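PDB 4CE0: O-methyltransferase from Saccharopolyspora spinosa, which probably methylates the 4'-hydroxyl of the rhamnose of spinosyn precursors, using S-adenosyl-L-methionine as methyl donor and a bound magnesium ion. Local coordinates for residues D187-R197 against S218-E229. Residues are numbered along the deposited sequence; the frame is centred on the assembly and turned at random.
With SAH (S-adenosyl-L-homocysteine), chain B.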
# COMPACT_ATOMS: atom_id res chain seq x y z
N ASP A 187 8.31 -18.77 -18.28
CA ASP A 187 7.29 -19.48 -19.03
C ASP A 187 7.83 -20.66 -19.85
O ASP A 187 7.13 -21.65 -20.06
CB ASP A 187 6.59 -18.49 -19.95
CG ASP A 187 5.81 -17.44 -19.18
OD1 ASP A 187 4.98 -17.83 -18.33
OD2 ASP A 187 6.05 -16.24 -19.41
N LEU A 188 9.06 -20.55 -20.32
CA LEU A 188 9.57 -21.49 -21.29
C LEU A 188 9.87 -22.84 -20.66
O LEU A 188 10.11 -22.94 -19.46
CB LEU A 188 10.84 -20.93 -21.93
CG LEU A 188 10.75 -19.46 -22.36
CD1 LEU A 188 12.03 -19.02 -23.08
CD2 LEU A 188 9.58 -19.28 -23.28
N TYR A 189 9.88 -23.86 -21.50
CA TYR A 189 10.34 -25.18 -21.12
C TYR A 189 11.74 -25.12 -20.53
O TYR A 189 11.99 -25.61 -19.40
CB TYR A 189 10.36 -26.07 -22.36
CG TYR A 189 10.80 -27.48 -22.07
CD1 TYR A 189 12.15 -27.81 -21.98
CD2 TYR A 189 9.87 -28.47 -21.85
CE1 TYR A 189 12.54 -29.09 -21.69
CE2 TYR A 189 10.24 -29.75 -21.56
CZ TYR A 189 11.57 -30.07 -21.48
OH TYR A 189 11.93 -31.37 -21.19
N GLU A 190 12.67 -24.53 -21.27
CA GLU A 190 14.07 -24.49 -20.82
C GLU A 190 14.27 -23.76 -19.48
O GLU A 190 15.07 -24.21 -18.64
CB GLU A 190 14.96 -23.84 -21.88
CG GLU A 190 15.05 -24.64 -23.18
CD GLU A 190 15.61 -26.05 -22.99
OE1 GLU A 190 16.56 -26.23 -22.19
OE2 GLU A 190 15.10 -26.98 -23.66
N SER A 191 13.57 -22.64 -19.32
CA SER A 191 13.65 -21.84 -18.10
C SER A 191 13.17 -22.67 -16.91
O SER A 191 13.83 -22.73 -15.86
CB SER A 191 12.78 -20.60 -18.23
OG SER A 191 13.19 -19.80 -19.34
N THR A 192 12.02 -23.32 -17.09
CA THR A 192 11.42 -24.15 -16.06
C THR A 192 12.33 -25.33 -15.74
O THR A 192 12.62 -25.61 -14.57
CB THR A 192 10.02 -24.67 -16.51
OG1 THR A 192 9.21 -23.55 -16.90
CG2 THR A 192 9.35 -25.43 -15.41
N MET A 193 12.80 -26.03 -16.77
CA MET A 193 13.71 -27.17 -16.54
C MET A 193 15.03 -26.77 -15.83
O MET A 193 15.45 -27.41 -14.85
CB MET A 193 14.01 -27.89 -17.86
CG MET A 193 14.71 -29.22 -17.66
SD MET A 193 13.73 -30.42 -16.71
CE MET A 193 12.44 -30.89 -17.87
N ASP A 194 15.67 -25.72 -16.33
CA ASP A 194 16.94 -25.25 -15.74
C ASP A 194 16.79 -24.87 -14.28
O ASP A 194 17.69 -25.10 -13.47
CB ASP A 194 17.50 -24.07 -16.53
CG ASP A 194 18.07 -24.48 -17.88
OD1 ASP A 194 18.53 -25.64 -18.00
OD2 ASP A 194 18.05 -23.64 -18.81
N SER A 195 15.65 -24.27 -13.94
CA SER A 195 15.37 -23.91 -12.58
C SER A 195 15.15 -25.15 -11.72
O SER A 195 15.69 -25.27 -10.63
CB SER A 195 14.16 -22.94 -12.53
OG SER A 195 13.87 -22.60 -11.18
N LEU A 196 14.34 -26.08 -12.20
CA LEU A 196 14.06 -27.29 -11.43
C LEU A 196 15.31 -28.12 -11.26
O LEU A 196 15.64 -28.50 -10.14
CB LEU A 196 12.95 -28.16 -12.08
CG LEU A 196 11.53 -27.60 -11.95
CD1 LEU A 196 10.59 -28.42 -12.81
CD2 LEU A 196 11.09 -27.61 -10.51
N ARG A 197 16.00 -28.40 -12.36
CA ARG A 197 17.22 -29.23 -12.29
C ARG A 197 18.24 -28.70 -11.28
O ARG A 197 18.84 -29.46 -10.53
CB ARG A 197 17.91 -29.31 -13.65
CG ARG A 197 17.19 -30.19 -14.65
CD ARG A 197 18.06 -30.57 -15.87
NE ARG A 197 17.22 -31.22 -16.86
CZ ARG A 197 16.71 -32.44 -16.72
NH1 ARG A 197 17.00 -33.17 -15.64
NH2 ARG A 197 15.92 -32.94 -17.66
N SER A 218 4.67 -26.38 -22.32
CA SER A 218 6.05 -25.83 -22.27
C SER A 218 6.39 -25.91 -20.81
O SER A 218 7.17 -26.75 -20.43
CB SER A 218 6.29 -24.40 -22.83
OG SER A 218 6.04 -23.36 -21.89
N CYS A 219 5.76 -25.08 -19.98
CA CYS A 219 6.09 -25.11 -18.56
C CYS A 219 5.70 -26.47 -18.02
O CYS A 219 6.49 -27.13 -17.35
CB CYS A 219 5.44 -23.93 -17.80
SG CYS A 219 5.57 -24.01 -16.00
N GLN A 220 4.51 -26.91 -18.41
CA GLN A 220 3.87 -28.14 -17.91
C GLN A 220 4.66 -29.40 -18.29
O GLN A 220 4.90 -30.32 -17.48
CB GLN A 220 2.45 -28.22 -18.48
CG GLN A 220 1.56 -29.23 -17.83
CD GLN A 220 0.17 -29.23 -18.43
OE1 GLN A 220 -0.58 -28.28 -18.27
NE2 GLN A 220 -0.16 -30.30 -19.14
N ASP A 221 5.08 -29.43 -19.55
CA ASP A 221 5.94 -30.47 -20.06
C ASP A 221 7.27 -30.58 -19.31
O ASP A 221 7.73 -31.68 -19.03
CB ASP A 221 6.12 -30.28 -21.56
CG ASP A 221 4.84 -30.68 -22.36
OD1 ASP A 221 3.78 -30.99 -21.74
OD2 ASP A 221 4.89 -30.68 -23.61
N ALA A 222 7.88 -29.45 -18.94
CA ALA A 222 9.08 -29.51 -18.14
C ALA A 222 8.81 -30.11 -16.76
O ALA A 222 9.60 -30.91 -16.27
CB ALA A 222 9.74 -28.14 -18.01
N VAL A 223 7.71 -29.70 -16.14
CA VAL A 223 7.41 -30.11 -14.77
C VAL A 223 7.13 -31.61 -14.72
O VAL A 223 7.66 -32.34 -13.89
CB VAL A 223 6.17 -29.34 -14.23
CG1 VAL A 223 5.78 -29.87 -12.87
CG2 VAL A 223 6.43 -27.80 -14.20
N LYS A 224 6.28 -32.08 -15.62
CA LYS A 224 6.03 -33.51 -15.72
C LYS A 224 7.33 -34.25 -16.14
O LYS A 224 7.69 -35.28 -15.55
CB LYS A 224 4.85 -33.77 -16.67
CG LYS A 224 3.52 -33.26 -16.09
CD LYS A 224 2.38 -33.21 -17.09
CE LYS A 224 2.07 -34.59 -17.65
NZ LYS A 224 0.97 -35.30 -16.92
N GLY A 225 8.07 -33.72 -17.11
CA GLY A 225 9.29 -34.39 -17.55
C GLY A 225 10.30 -34.45 -16.42
O GLY A 225 10.94 -35.47 -16.19
N PHE A 226 10.43 -33.36 -15.68
CA PHE A 226 11.34 -33.36 -14.53
C PHE A 226 10.84 -34.30 -13.43
O PHE A 226 11.62 -35.08 -12.89
CB PHE A 226 11.55 -31.93 -13.98
CG PHE A 226 12.40 -31.90 -12.75
CD1 PHE A 226 13.77 -32.09 -12.83
CD2 PHE A 226 11.82 -31.74 -11.50
CE1 PHE A 226 14.54 -32.10 -11.68
CE2 PHE A 226 12.60 -31.73 -10.36
CZ PHE A 226 13.96 -31.90 -10.45
N ARG A 227 9.55 -34.26 -13.12
CA ARG A 227 9.01 -35.12 -12.06
C ARG A 227 9.19 -36.62 -12.37
O ARG A 227 9.47 -37.42 -11.46
CB ARG A 227 7.52 -34.82 -11.85
CG ARG A 227 7.33 -33.55 -11.03
CD ARG A 227 5.92 -33.06 -11.13
NE ARG A 227 4.98 -33.98 -10.55
CZ ARG A 227 4.64 -34.04 -9.27
NH1 ARG A 227 5.18 -33.21 -8.39
NH2 ARG A 227 3.75 -34.95 -8.86
N ALA A 228 9.05 -36.97 -13.64
CA ALA A 228 9.16 -38.38 -14.07
C ALA A 228 10.57 -38.93 -13.90
O ALA A 228 10.73 -40.06 -13.49
CB ALA A 228 8.73 -38.52 -15.50
N GLU A 229 11.57 -38.13 -14.24
CA GLU A 229 12.97 -38.55 -14.11
C GLU A 229 13.31 -38.90 -12.67
O GLU A 229 13.79 -39.99 -12.40
CB GLU A 229 13.91 -37.46 -14.62
CG GLU A 229 15.39 -37.88 -14.58
CD GLU A 229 16.31 -36.86 -15.21
OE1 GLU A 229 15.81 -35.81 -15.68
OE2 GLU A 229 17.53 -37.11 -15.25
N SAH B . 5.26 -10.59 -12.49
CA SAH B . 5.84 -11.91 -12.78
CB SAH B . 7.02 -11.93 -13.71
CG SAH B . 7.65 -13.16 -14.37
SD SAH B . 7.76 -12.71 -16.13
C SAH B . 6.27 -12.25 -11.42
O SAH B . 7.08 -13.16 -11.34
OXT SAH B . 5.63 -11.41 -10.53
C5' SAH B . 9.07 -13.83 -16.73
C4' SAH B . 10.48 -13.45 -16.28
O4' SAH B . 11.37 -14.54 -16.45
C3' SAH B . 11.12 -12.29 -17.05
O3' SAH B . 11.47 -11.30 -16.12
C2' SAH B . 12.33 -12.86 -17.79
O2' SAH B . 13.48 -12.00 -17.97
C1' SAH B . 12.63 -14.10 -16.95
N9 SAH B . 13.26 -15.25 -17.65
C8 SAH B . 12.60 -16.19 -18.42
N7 SAH B . 13.49 -17.10 -18.82
C5 SAH B . 14.70 -16.79 -18.30
C6 SAH B . 15.97 -17.38 -18.40
N6 SAH B . 16.16 -18.49 -19.11
N1 SAH B . 17.04 -16.80 -17.76
C2 SAH B . 16.89 -15.66 -17.00
N3 SAH B . 15.64 -15.08 -16.94
C4 SAH B . 14.56 -15.64 -17.54
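Leu196 and Phe226 form the apolar centre between helices 189-197 and 219-229, whose axes lie 32° apart and 8.0 Å at closest approach. Leu196 CB sits over the middle of the Phe226 ring, 3.8 Å from its centroid, a CH-pi contact, while Leu196 CD1 reaches CB and CD2 of the phenylalanine. Met193 SD meets the same ring obliquely as a Met-aromatic contact; its chain, bent at chi2 and chi3, brings CE to 3.3 Å from Ala222 O. Ala222 CB packs against Thr192 CG2 at 3.8 Å and lies over one face of the Tyr189 ring, offset toward its rim. Among polar contacts, Ser218 OG donates to Asp187 O (2.7 Å), tying together the two loop ends. Leu188 O accepts hydrogen bonds from Thr192 N and OG1, on opposite faces of its plane. Arg197 NH1 makes a nearly straight salt-bridge hydrogen bond to OE1 of the poorly ordered Glu229 (2.9 Å), in the guanidinium plane but 28° out of the carboxylate plane, on its syn side; Met193 SD lies over one guanidinium face, toward its rim. Thr192 and Leu196 pack on Leu184, Cys219 and Val223 on Ile211. Ser191 OG donates to SAH N7 (2.8 Å), and the Asp187 side chain lies about 4 Å (nearest atoms) from the magnesium ion. Helix 189-199 is the beta-alpha-beta crossover between parallel strands 179-184 and 207-211, helix 219-230 following, as in Rossmann-like class I methyltransferases.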